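Local coordinates for OsmC family protein (Rhodothermus marinus, PDB 5CML) that probably hydrolyses carboxyl esters through an alpha/beta-hydrolase domain, the part present here, which the full-length protein joins to an OsmC domain, at residues V6-N11 / L16-D21; L44-T49 / D235-V240; P102-G107 / E242-W247; H108-A113 / A138-L143; V179-Q184 / A209-A214. All blocks are in the same frame, centred on the assembly; numbering follows the deposited sequence. Where two conformers were deposited one is given.

The chain opens with contact 1, which closes a short loop by pairing two strands in a hairpin at the edge of the main sheet. Contact 2 starts soon afterwards at 44-49 and closes only at 235-240, near the C terminus, bringing two helices together. Contact 3 opens at 102-107, inside that loop, and closes beyond it at 242-247, so the two cross; it sets the same helix 234-252 against a central strand. Nested inside both long loops, contact 4 closes from 108-113 to 138-143, bringing the start of helix 110-118 against helix 137-141, and contact 5 then joins helices 181-187 and 206-214. These two follow in series and touch each other through Ala113 and Leu181.

Contact 1: residues V6-N11 / L16-D21; sequences VTFENN and LAARLD
Val6 with Ala18 and Phe8 with Leu16 form the two hydrogen-bonded pairs of an antiparallel hairpin, and four backbone bonds close them. The shortest runs from Leu16 N to Phe8 O at 2.7 Å, while Val6 N reaches Ala18 O at 3.0 Å in an almost straight bond (179° at the hydrogen). Between them Thr7 and Ala17 make the non-hydrogen-bonded pair, flanked by two weak CA-H...O contacts, from Ala17 CA to Val6 O (3.4 Å) and from Thr7 CA to Leu16 O.

Apolar contacts gather on the face that carries Val6, Phe8, Leu16 and Ala18. Val6 divides its two methyls, CG2 meeting Ala18 CB at 3.8 Å and CG1 meeting Leu20 CB at 3.9 Å. The Phe8 side chain stands between its own backbone N and carbonyl carbon (chi1 54°), a torsion that carries the ring across the strand pair. Leu16 CB then makes a CH-pi contact over one ring face, 4.1 Å from the Phe8 centroid, and Leu16 CD1 touches Phe8 CE2 at 3.6 Å. Ala18 CB sits instead at the ring's edge, in its plane.

Helix 85-98 packs on this apolar face, Phe94 meeting Val6 and Phe8. Strand 59-65 continues the sheet beyond 16-21, leaving strand 2-9 as its outermost member within the chain.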
# COMPACT_ATOMS: atom_id res chain seq x y z
N VAL A 6 -12.25 11.30 5.79
CA VAL A 6 -11.33 12.30 6.28
C VAL A 6 -10.75 13.06 5.12
O VAL A 6 -10.72 12.59 3.98
CB VAL A 6 -10.17 11.69 7.11
CG1 VAL A 6 -10.72 10.88 8.27
CG2 VAL A 6 -9.21 10.88 6.25
N THR A 7 -10.29 14.26 5.42
CA THR A 7 -9.63 15.10 4.45
C THR A 7 -8.37 15.68 5.06
O THR A 7 -8.30 15.94 6.26
CB THR A 7 -10.57 16.23 3.96
OG1 THR A 7 -11.77 15.66 3.44
CG2 THR A 7 -9.93 16.97 2.86
N PHE A 8 -7.35 15.86 4.24
CA PHE A 8 -6.11 16.48 4.68
C PHE A 8 -5.40 17.06 3.49
O PHE A 8 -5.76 16.77 2.34
CB PHE A 8 -5.20 15.48 5.39
CG PHE A 8 -4.90 14.24 4.59
CD1 PHE A 8 -5.75 13.16 4.62
CD2 PHE A 8 -3.77 14.18 3.78
CE1 PHE A 8 -5.48 12.02 3.88
CE2 PHE A 8 -3.50 13.06 3.03
CZ PHE A 8 -4.36 11.97 3.09
N GLU A 9 -4.39 17.87 3.76
CA GLU A 9 -3.66 18.57 2.70
C GLU A 9 -2.25 18.04 2.54
O GLU A 9 -1.66 17.55 3.49
CB GLU A 9 -3.61 20.06 2.99
CG GLU A 9 -4.94 20.75 2.82
CD GLU A 9 -4.84 22.26 2.97
OE1 GLU A 9 -3.70 22.79 2.94
OE2 GLU A 9 -5.89 22.90 3.13
N ASN A 10 -1.72 18.14 1.33
CA ASN A 10 -0.30 17.87 1.14
C ASN A 10 0.46 19.18 1.25
O ASN A 10 -0.12 20.23 1.61
CB ASN A 10 -0.03 17.15 -0.20
CG ASN A 10 -0.48 17.95 -1.41
OD1 ASN A 10 -0.65 19.16 -1.35
ND2 ASN A 10 -0.67 17.25 -2.53
N ASN A 11 1.75 19.14 0.99
CA ASN A 11 2.57 20.32 1.25
C ASN A 11 2.41 21.41 0.17
O ASN A 11 2.98 22.49 0.29
CB ASN A 11 4.04 19.90 1.41
CG ASN A 11 4.60 19.21 0.19
OD1 ASN A 11 4.12 19.40 -0.92
ND2 ASN A 11 5.63 18.39 0.39
N LEU A 16 -6.70 16.25 -0.13
CA LEU A 16 -6.75 14.81 -0.38
C LEU A 16 -7.85 14.20 0.48
O LEU A 16 -8.12 14.68 1.58
CB LEU A 16 -5.39 14.17 -0.07
CG LEU A 16 -4.21 14.72 -0.88
CD1 LEU A 16 -2.89 14.43 -0.21
CD2 LEU A 16 -4.24 14.10 -2.26
N ALA A 17 -8.50 13.15 -0.01
CA ALA A 17 -9.52 12.45 0.77
C ALA A 17 -9.09 11.03 1.03
O ALA A 17 -8.35 10.43 0.25
CB ALA A 17 -10.86 12.47 0.05
N ALA A 18 -9.58 10.49 2.14
CA ALA A 18 -9.30 9.11 2.49
C ALA A 18 -10.44 8.61 3.37
O ALA A 18 -11.34 9.36 3.70
CB ALA A 18 -7.97 9.00 3.20
N ARG A 19 -10.39 7.33 3.69
CA ARG A 19 -11.38 6.71 4.57
C ARG A 19 -10.64 6.14 5.77
O ARG A 19 -9.61 5.50 5.61
CB ARG A 19 -12.16 5.61 3.83
CG ARG A 19 -12.97 6.12 2.65
CD ARG A 19 -14.24 6.80 3.09
NE ARG A 19 -15.36 5.86 3.06
CZ ARG A 19 -16.55 6.06 3.63
NH1 ARG A 19 -16.79 7.17 4.31
NH2 ARG A 19 -17.49 5.13 3.54
N LEU A 20 -11.17 6.42 6.96
CA LEU A 20 -10.59 5.95 8.20
C LEU A 20 -11.53 4.94 8.85
O LEU A 20 -12.67 5.26 9.17
CB LEU A 20 -10.33 7.13 9.15
CG LEU A 20 -9.77 6.77 10.52
CD1 LEU A 20 -8.41 6.12 10.40
CD2 LEU A 20 -9.71 8.01 11.40
N ASP A 21 -11.05 3.72 8.99
CA ASP A 21 -11.83 2.62 9.56
C ASP A 21 -11.36 2.40 10.99
O ASP A 21 -10.17 2.17 11.23
CB ASP A 21 -11.63 1.34 8.74
CG ASP A 21 -12.12 1.47 7.30
OD1 ASP A 21 -12.88 2.38 6.97
OD2 ASP A 21 -11.74 0.62 6.47

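Contact 2: residues L44-T49 / D235-V240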
# COMPACT_ATOMS: atom_id res chain seq x y z
N LEU A 44 -15.24 -1.97 -4.29
CA LEU A 44 -14.22 -1.85 -3.25
C LEU A 44 -14.31 -2.97 -2.24
O LEU A 44 -13.85 -2.81 -1.11
CB LEU A 44 -14.36 -0.50 -2.53
CG LEU A 44 -14.01 0.70 -3.39
CD1 LEU A 44 -14.46 1.96 -2.68
CD2 LEU A 44 -12.51 0.72 -3.69
N LYS A 45 -14.89 -4.09 -2.64
CA LYS A 45 -15.09 -5.18 -1.69
C LYS A 45 -13.75 -5.69 -1.14
O LYS A 45 -13.67 -6.05 0.02
CB LYS A 45 -15.89 -6.31 -2.33
CG LYS A 45 -16.23 -7.44 -1.38
CD LYS A 45 -17.18 -8.45 -2.01
CE LYS A 45 -17.69 -9.45 -0.98
NZ LYS A 45 -18.52 -10.52 -1.60
N ALA A 46 -12.69 -5.71 -1.96
CA ALA A 46 -11.42 -6.25 -1.48
C ALA A 46 -10.84 -5.38 -0.38
O ALA A 46 -10.43 -5.89 0.67
CB ALA A 46 -10.42 -6.40 -2.64
N VAL A 47 -10.78 -4.07 -0.60
CA VAL A 47 -10.12 -3.23 0.39
C VAL A 47 -10.96 -3.13 1.68
O VAL A 47 -10.39 -3.11 2.77
CB VAL A 47 -9.81 -1.83 -0.16
CG1 VAL A 47 -11.07 -0.97 -0.34
CG2 VAL A 47 -8.78 -1.14 0.73
N THR A 48 -12.28 -3.12 1.57
CA THR A 48 -13.10 -3.04 2.79
C THR A 48 -13.09 -4.36 3.55
O THR A 48 -13.14 -4.37 4.78
CB THR A 48 -14.55 -2.61 2.49
OG1 THR A 48 -15.16 -3.50 1.57
CG2 THR A 48 -14.60 -1.18 1.93
N THR A 49 -12.94 -5.48 2.84
CA THR A 49 -12.81 -6.77 3.51
C THR A 49 -11.48 -6.86 4.26
O THR A 49 -11.45 -7.34 5.39
CB THR A 49 -12.96 -7.92 2.50
OG1 THR A 49 -14.26 -7.87 1.91
CG2 THR A 49 -12.79 -9.29 3.16
N ASP A 235 -12.77 -14.01 -0.42
CA ASP A 235 -12.17 -14.96 0.52
C ASP A 235 -10.65 -14.71 0.60
O ASP A 235 -10.03 -14.86 1.67
CB ASP A 235 -12.46 -16.40 0.10
CG ASP A 235 -13.88 -16.83 0.42
OD1 ASP A 235 -14.57 -16.15 1.21
OD2 ASP A 235 -14.31 -17.88 -0.10
N ASP A 236 -10.06 -14.34 -0.53
CA ASP A 236 -8.63 -14.01 -0.56
C ASP A 236 -8.35 -12.71 0.19
O ASP A 236 -7.36 -12.60 0.90
CB ASP A 236 -8.13 -13.92 -2.00
CG ASP A 236 -8.23 -15.24 -2.75
OD1 ASP A 236 -8.09 -16.30 -2.10
OD2 ASP A 236 -8.44 -15.23 -3.98
N ALA A 237 -9.20 -11.72 0.01
CA ALA A 237 -9.06 -10.46 0.73
C ALA A 237 -9.18 -10.67 2.26
O ALA A 237 -8.41 -10.10 3.03
CB ALA A 237 -10.10 -9.44 0.25
N ALA A 238 -10.12 -11.50 2.69
CA ALA A 238 -10.28 -11.75 4.13
C ALA A 238 -9.05 -12.43 4.72
O ALA A 238 -8.63 -12.13 5.82
CB ALA A 238 -11.53 -12.62 4.38
N PHE A 239 -8.53 -13.39 3.97
CA PHE A 239 -7.30 -14.12 4.30
C PHE A 239 -6.13 -13.14 4.50
O PHE A 239 -5.43 -13.19 5.51
CB PHE A 239 -7.07 -15.11 3.16
CG PHE A 239 -5.74 -15.81 3.16
CD1 PHE A 239 -5.38 -16.67 4.19
CD2 PHE A 239 -4.92 -15.73 2.05
CE1 PHE A 239 -4.19 -17.41 4.12
CE2 PHE A 239 -3.72 -16.45 1.99
CZ PHE A 239 -3.36 -17.29 3.03
N VAL A 240 -5.94 -12.25 3.54
CA VAL A 240 -4.86 -11.27 3.63
C VAL A 240 -5.02 -10.43 4.89
O VAL A 240 -4.10 -10.31 5.68
CB VAL A 240 -4.80 -10.37 2.38
CG1 VAL A 240 -3.81 -9.20 2.59
CG2 VAL A 240 -4.36 -11.18 1.18
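Thr49 faces Ala237 and Ala238 across two helices that run roughly side by side, their short segments 8.3 Å apart at closest approach and inclined at 29°. So near an approach is possible because the facing residues are small. Followed outward, the threonine meets something at each atom. Its CB rests against Ala237 CB at 3.9 Å. There the side chain branches, with OG1 beside the backbone N (chi1 -61°), which leaves CG2 anti to that N and sends the methyl onto the start of Ala238: it lies 3.5 Å from Ala238 N and 3.8 Å from Ala238 CB. The other branch turns back to its own helix, where OG1 donates to Lys45 O over 2.7 Å. That carbonyl also receives the helical bond from Thr49 N, the two donors arriving from opposite faces of its plane, so the hydroxyl is satisfied without any partner on helix 234-252 and the rotation of the side chain is fixed. If an alanine stood here, the methyl and hydroxyl would be gone, which would probably open a gap over Ala238 and leave Lys45 O without its second donor.

About one turn before Thr49, the backbone of Ala46 receives Ala237 CB, 3.6 Å from Ala46 O, with Ala46 CB 4.2 Å from it. Helix 45-56 also lies on strands 30-36 and 59-65 through Val47. Two neighbouring helices, the first and the last, lying together on one face of the central sheet are characteristic of the alpha/beta-hydrolase fold.

Contact 3: residues P102-G107 / E242-W247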
# COMPACT_ATOMS: atom_id res chain seq x y z
N PRO A 102 1.53 6.24 12.29
CA PRO A 102 1.21 4.83 11.96
C PRO A 102 2.36 3.90 12.30
O PRO A 102 3.54 4.18 12.02
CB PRO A 102 0.95 4.87 10.45
CG PRO A 102 1.75 6.08 9.97
CD PRO A 102 1.65 7.09 11.10
N ALA A 103 2.01 2.77 12.91
CA ALA A 103 2.97 1.76 13.30
C ALA A 103 3.05 0.66 12.24
O ALA A 103 3.96 -0.13 12.27
CB ALA A 103 2.59 1.15 14.64
N LEU A 104 2.10 0.66 11.31
CA LEU A 104 2.04 -0.36 10.25
C LEU A 104 1.77 0.33 8.94
O LEU A 104 0.83 1.14 8.85
CB LEU A 104 0.94 -1.39 10.54
CG LEU A 104 0.58 -2.46 9.49
CD1 LEU A 104 1.73 -3.37 9.21
CD2 LEU A 104 -0.61 -3.27 9.96
N LEU A 105 2.60 0.06 7.93
CA LEU A 105 2.33 0.47 6.57
C LEU A 105 1.94 -0.74 5.76
O LEU A 105 2.61 -1.78 5.84
CB LEU A 105 3.55 1.13 5.93
CG LEU A 105 4.01 2.45 6.52
CD1 LEU A 105 5.23 2.99 5.71
CD2 LEU A 105 2.90 3.50 6.59
N ILE A 106 0.90 -0.59 4.95
CA ILE A 106 0.41 -1.63 4.06
C ILE A 106 0.30 -1.05 2.66
O ILE A 106 -0.28 0.02 2.49
CB ILE A 106 -0.99 -2.16 4.47
CG1 ILE A 106 -1.05 -2.49 5.96
CG2 ILE A 106 -1.39 -3.35 3.60
CD1 ILE A 106 -2.51 -2.62 6.52
N GLY A 107 0.82 -1.75 1.66
CA GLY A 107 0.72 -1.28 0.30
C GLY A 107 0.32 -2.37 -0.67
O GLY A 107 0.89 -3.45 -0.66
N GLU A 242 -6.71 -10.99 7.72
CA GLU A 242 -6.61 -11.73 8.99
C GLU A 242 -5.16 -12.11 9.29
O GLU A 242 -4.69 -11.97 10.41
CB GLU A 242 -7.53 -12.98 8.97
CG GLU A 242 -9.00 -12.62 8.91
CD GLU A 242 -9.95 -13.79 8.96
OE1 GLU A 242 -9.49 -14.95 9.13
OE2 GLU A 242 -11.17 -13.56 8.87
N VAL A 243 -4.44 -12.59 8.28
CA VAL A 243 -3.06 -12.97 8.48
C VAL A 243 -2.21 -11.74 8.78
O VAL A 243 -1.37 -11.77 9.66
CB VAL A 243 -2.52 -13.72 7.25
CG1 VAL A 243 -1.03 -13.96 7.35
CG2 VAL A 243 -3.26 -15.08 7.08
N LEU A 244 -2.44 -10.68 8.02
CA LEU A 244 -1.67 -9.44 8.20
C LEU A 244 -1.84 -8.92 9.62
O LEU A 244 -0.86 -8.56 10.30
CB LEU A 244 -2.10 -8.42 7.14
CG LEU A 244 -1.22 -7.23 6.79
CD1 LEU A 244 -1.98 -6.33 5.82
CD2 LEU A 244 -0.82 -6.49 7.98
N GLY A 245 -3.07 -8.87 10.10
CA GLY A 245 -3.34 -8.36 11.43
C GLY A 245 -2.67 -9.20 12.51
O GLY A 245 -2.09 -8.68 13.45
N ALA A 246 -2.74 -10.52 12.36
CA ALA A 246 -2.12 -11.41 13.34
C ALA A 246 -0.60 -11.26 13.34
O ALA A 246 0.04 -11.25 14.40
CB ALA A 246 -2.54 -12.87 13.04
N TRP A 247 -0.02 -11.17 12.15
CA TRP A 247 1.41 -11.03 12.03
C TRP A 247 1.91 -9.73 12.63
O TRP A 247 2.87 -9.71 13.38
CB TRP A 247 1.81 -11.13 10.56
CG TRP A 247 3.23 -10.85 10.31
CD1 TRP A 247 4.27 -11.73 10.44
CD2 TRP A 247 3.79 -9.61 9.88
NE1 TRP A 247 5.46 -11.10 10.12
CE2 TRP A 247 5.18 -9.81 9.75
CE3 TRP A 247 3.25 -8.36 9.57
CZ2 TRP A 247 6.04 -8.80 9.34
CZ3 TRP A 247 4.11 -7.36 9.14
CH2 TRP A 247 5.48 -7.58 9.04
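Strand 104-107 and helix 242-247 keep their backbones well apart, Ile106 CA lying 9.1 Å from Leu244 CA, and Leu104, Ile106 and Leu244 fill the space between them. Leu244 reaches over from the helix in a nearly extended form, its CG anti to the backbone N (chi1 -161°), and the two methyls at its end serve different residues of the strand. CD2 meets Leu104 CD2 at 3.8 Å, the two leucine side chains crossing at a slant. CD1 points at Ile106, tip to tip, and touches both of that residue's methyl ends, 3.8 Å from Ile106 CG2 and equally far from Ile106 CD1. Since Leu104 and Ile106 are two positions apart, they point to the same face of the sheet, and one leucine can span them both.

Further methyls and rings continue this layer: Leu244 also lies on Ala129 of the adjacent strand 127-131 and on Phe195 of strand 192-196, one further on, and Ile106 on Phe34. Every atom that touches between the two segments is carbon. Cohesion therefore rests on the close fit of buried methyl groups, while through the backbone Leu104 bonds to Leu33 and Leu105 to Ala127 and Ala129, within the sheet.

Contact 4: residues H108-A113 / A138-L143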
# COMPACT_ATOMS: atom_id res chain seq x y z
N HIS A 108 -0.64 -2.08 -1.54
CA HIS A 108 -1.05 -3.01 -2.59
C HIS A 108 -0.59 -2.50 -3.95
O HIS A 108 -0.72 -1.31 -4.24
CB HIS A 108 -2.57 -3.20 -2.55
CG HIS A 108 -3.14 -3.75 -3.82
ND1 HIS A 108 -3.95 -3.01 -4.66
CD2 HIS A 108 -3.07 -4.99 -4.36
CE1 HIS A 108 -4.33 -3.77 -5.67
NE2 HIS A 108 -3.80 -4.97 -5.52
N SER A 109 -0.03 -3.40 -4.75
CA SER A 109 0.37 -3.13 -6.12
C SER A 109 1.42 -2.00 -6.14
O SER A 109 2.40 -2.04 -5.39
CB SER A 109 -0.87 -2.81 -6.97
OG SER A 109 -0.56 -2.67 -8.34
N LEU A 110 1.20 -1.00 -6.97
CA LEU A 110 2.09 0.18 -6.98
C LEU A 110 2.20 0.82 -5.60
O LEU A 110 3.24 1.39 -5.26
CB LEU A 110 1.61 1.22 -7.99
CG LEU A 110 1.88 0.90 -9.44
CD1 LEU A 110 1.50 2.11 -10.26
CD2 LEU A 110 3.35 0.54 -9.71
N GLY A 111 1.12 0.76 -4.82
CA GLY A 111 1.15 1.25 -3.45
C GLY A 111 2.13 0.49 -2.59
O GLY A 111 2.65 1.03 -1.62
N GLY A 112 2.35 -0.78 -2.91
CA GLY A 112 3.32 -1.58 -2.19
C GLY A 112 4.74 -1.08 -2.45
O GLY A 112 5.57 -0.95 -1.53
N ALA A 113 5.03 -0.79 -3.71
CA ALA A 113 6.34 -0.25 -4.03
C ALA A 113 6.52 1.09 -3.30
O ALA A 113 7.57 1.36 -2.73
CB ALA A 113 6.49 -0.09 -5.52
N ALA A 138 11.67 -1.95 -14.05
CA ALA A 138 11.28 -2.66 -15.25
C ALA A 138 9.87 -3.23 -15.12
O ALA A 138 9.07 -3.17 -16.06
CB ALA A 138 12.29 -3.77 -15.57
N HIS A 139 9.54 -3.74 -13.94
CA HIS A 139 8.23 -4.34 -13.75
C HIS A 139 7.15 -3.27 -13.55
O HIS A 139 5.99 -3.49 -13.88
CB HIS A 139 8.28 -5.35 -12.60
CG HIS A 139 8.96 -6.63 -12.98
ND1 HIS A 139 10.30 -6.85 -12.77
CD2 HIS A 139 8.48 -7.75 -13.57
CE1 HIS A 139 10.62 -8.06 -13.23
NE2 HIS A 139 9.53 -8.62 -13.72
N VAL A 140 7.53 -2.10 -13.06
CA VAL A 140 6.60 -0.97 -13.07
C VAL A 140 6.36 -0.47 -14.50
O VAL A 140 5.22 -0.18 -14.86
CB VAL A 140 7.11 0.18 -12.17
CG1 VAL A 140 6.18 1.39 -12.25
CG2 VAL A 140 7.21 -0.30 -10.73
N ARG A 141 7.41 -0.35 -15.31
CA ARG A 141 7.25 0.10 -16.70
C ARG A 141 6.28 -0.75 -17.49
O ARG A 141 5.58 -0.25 -18.38
CB ARG A 141 8.60 0.14 -17.42
CG ARG A 141 9.42 1.33 -17.03
CD ARG A 141 10.58 1.56 -17.98
NE ARG A 141 11.57 0.49 -17.92
CZ ARG A 141 12.59 0.46 -17.06
NH1 ARG A 141 12.72 1.43 -16.14
NH2 ARG A 141 13.45 -0.54 -17.11
N HIS A 142 6.22 -2.04 -17.17
CA HIS A 142 5.26 -2.94 -17.81
C HIS A 142 3.82 -2.43 -17.66
O HIS A 142 2.97 -2.70 -18.51
CB HIS A 142 5.40 -4.34 -17.20
CG HIS A 142 4.54 -5.36 -17.86
ND1 HIS A 142 3.42 -5.90 -17.25
CD2 HIS A 142 4.62 -5.94 -19.08
CE1 HIS A 142 2.86 -6.77 -18.07
NE2 HIS A 142 3.56 -6.82 -19.18
N LEU A 143 3.57 -1.70 -16.58
CA LEU A 143 2.22 -1.25 -16.21
C LEU A 143 1.85 0.15 -16.70
O LEU A 143 0.68 0.54 -16.64
CB LEU A 143 2.08 -1.25 -14.69
CG LEU A 143 2.50 -2.52 -13.95
CD1 LEU A 143 2.45 -2.27 -12.44
CD2 LEU A 143 1.64 -3.72 -14.33
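Leu110 and Val140 meet at an oblique angle, the CD2 methyl of the leucine lying over the fork of the valine: it is 3.9 Å from Val140 CG1 and 4.1 Å from Val140 CG2. The same CD2 lies 4.0 Å from Leu143 CD1, but here the two leucine side chains run past each other in opposite directions. One methyl thus serves both partners. CG of Leu110 stands anti to the carbonyl carbon (chi1 -76°); CD1 continues the chain in extended form, and CD2, the branch beside it, is the methyl that meets 138-143.

Leu110 is the first residue of the helix that follows Ser109, and this turn fits the nucleophile elbow of alpha/beta hydrolases. The Gly-X-Ser-X-Gly pattern runs from Gly107 to Gly111, and Ser109 has the unusual positive phi (60°) of such elbows. Gly111 is tightly placed, for a side-chain carbon there would clash with His108 O. Ser109 OG is hydrogen-bonded to His229 NE2, consistent with a Ser-His-Asp triad completed by Asp200. Next to the serine, the imidazole of His108 has Ser109 CB centred over one face, 3.7 Å above its plane, and both its nitrogens are hydrogen-bonded, NE2 to His229 O and ND1 to Cys37 N.

Val140 also packs against Leu173 and Leu176 of helix 170-179, and Leu143 touches Ile202; from 108-113, Leu110 touches Phe66.

Contact 5: residues V179-Q184 / A209-A214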
# COMPACT_ATOMS: atom_id res chain seq x y z
N VAL A 179 15.70 6.34 -5.79
CA VAL A 179 15.98 5.87 -4.42
C VAL A 179 16.42 4.41 -4.40
O VAL A 179 17.18 4.00 -3.52
CB VAL A 179 14.76 6.02 -3.44
CG1 VAL A 179 14.34 7.46 -3.35
CG2 VAL A 179 13.59 5.13 -3.83
N ASN A 180 15.95 3.67 -5.41
CA ASN A 180 16.18 2.22 -5.61
C ASN A 180 15.44 1.39 -4.55
O ASN A 180 15.78 1.35 -3.35
CB ASN A 180 17.66 1.86 -5.62
CG ASN A 180 17.88 0.39 -6.00
OD1 ASN A 180 18.16 -0.45 -5.15
ND2 ASN A 180 17.74 0.08 -7.29
N LEU A 181 14.39 0.74 -5.01
CA LEU A 181 13.53 0.01 -4.10
C LEU A 181 14.26 -1.11 -3.36
O LEU A 181 14.09 -1.27 -2.14
CB LEU A 181 12.33 -0.51 -4.87
CG LEU A 181 11.25 -1.17 -4.03
CD1 LEU A 181 10.77 -0.23 -2.93
CD2 LEU A 181 10.13 -1.54 -4.96
N GLU A 182 15.12 -1.85 -4.05
CA GLU A 182 15.85 -2.93 -3.39
C GLU A 182 16.78 -2.40 -2.28
O GLU A 182 16.83 -3.00 -1.20
CB GLU A 182 16.60 -3.76 -4.43
CG GLU A 182 15.65 -4.79 -5.06
CD GLU A 182 16.17 -5.41 -6.36
OE1 GLU A 182 16.96 -6.36 -6.28
OE2 GLU A 182 15.78 -4.94 -7.45
N ASP A 183 17.43 -1.25 -2.49
CA ASP A 183 18.27 -0.65 -1.44
C ASP A 183 17.42 -0.25 -0.24
O ASP A 183 17.81 -0.47 0.90
CB ASP A 183 19.01 0.61 -1.94
CG ASP A 183 20.23 0.29 -2.80
OD1 ASP A 183 20.63 -0.89 -2.86
OD2 ASP A 183 20.80 1.26 -3.41
N GLN A 184 16.27 0.35 -0.51
CA GLN A 184 15.38 0.77 0.57
C GLN A 184 14.91 -0.42 1.39
O GLN A 184 14.88 -0.37 2.63
CB GLN A 184 14.19 1.54 -0.01
CG GLN A 184 14.55 2.93 -0.55
CD GLN A 184 14.98 3.88 0.56
OE1 GLN A 184 14.15 4.46 1.26
NE2 GLN A 184 16.26 4.04 0.73
N ALA A 209 9.90 -12.74 -4.98
CA ALA A 209 11.18 -13.39 -4.69
C ALA A 209 12.30 -12.36 -4.67
O ALA A 209 13.21 -12.41 -3.84
CB ALA A 209 11.47 -14.47 -5.71
N CYS A 210 12.23 -11.41 -5.59
CA CYS A 210 13.19 -10.33 -5.70
C CYS A 210 13.21 -9.49 -4.42
O CYS A 210 14.26 -9.19 -3.87
CB CYS A 210 12.82 -9.49 -6.92
SG CYS A 210 13.79 -8.05 -7.19
N LEU A 211 12.01 -9.12 -3.96
CA LEU A 211 11.91 -8.31 -2.76
C LEU A 211 12.38 -9.11 -1.54
O LEU A 211 13.07 -8.58 -0.67
CB LEU A 211 10.49 -7.78 -2.55
CG LEU A 211 10.05 -6.67 -3.53
CD1 LEU A 211 8.52 -6.46 -3.52
CD2 LEU A 211 10.75 -5.36 -3.18
N PHE A 212 12.03 -10.39 -1.48
CA PHE A 212 12.44 -11.21 -0.34
C PHE A 212 13.95 -11.36 -0.27
O PHE A 212 14.54 -11.29 0.81
CB PHE A 212 11.75 -12.59 -0.41
CG PHE A 212 11.93 -13.42 0.83
CD1 PHE A 212 13.04 -14.22 0.99
CD2 PHE A 212 10.98 -13.41 1.84
CE1 PHE A 212 13.21 -14.99 2.13
CE2 PHE A 212 11.15 -14.18 2.98
CZ PHE A 212 12.25 -14.97 3.12
N GLN A 213 14.59 -11.56 -1.41
CA GLN A 213 16.05 -11.69 -1.43
C GLN A 213 16.75 -10.39 -1.01
O GLN A 213 17.82 -10.42 -0.39
CB GLN A 213 16.49 -12.14 -2.82
CG GLN A 213 16.05 -13.56 -3.16
CD GLN A 213 16.53 -14.00 -4.53
OE1 GLN A 213 17.73 -14.00 -4.80
NE2 GLN A 213 15.59 -14.39 -5.39
N ALA A 214 16.14 -9.26 -1.35
CA ALA A 214 16.73 -7.95 -1.04
C ALA A 214 16.63 -7.68 0.45
O ALA A 214 17.52 -7.06 1.04
CB ALA A 214 16.02 -6.85 -1.82
O HOH W 1 16.76 -8.96 -4.96
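Glu182 and Ala214 form the tight part of this helix pair, their CA atoms only 5.6 Å apart. The alanine methyl nestles against the aliphatic stem of the glutamate, 3.9 Å from Ala214 CB to Glu182 CG, and it lies 4.0 Å from Glu182 O as well. On the inner side the fit is wider but wholly apolar, with Leu181 CD2 and Leu211 CD2 4.3 Å apart.

The outer side is looser and wet. Beyond CG the glutamate chain is extended, and its carboxylate stands beside Cys210, whose SG lies 3.7 Å from Glu182 CD; two conformers exist for this cysteine, so that approach is tentative. A water links the two helices here, donating to Glu182 OE1 at 2.9 Å and to Cys210 O at 2.7 Å. Putting an alanine in place of Glu182 would probably leave this water without its carboxylate acceptor and uncover the methyl of Ala214.

Asn180 caps helix 181-187 by accepting from Asp183 N. Cys210, in helix 206-214, forms a disulfide with Cys135. Leu181 and Leu211 both lean on Leu116 of helix 110-118, and Leu211 also reaches Leu194 of strand 192-196.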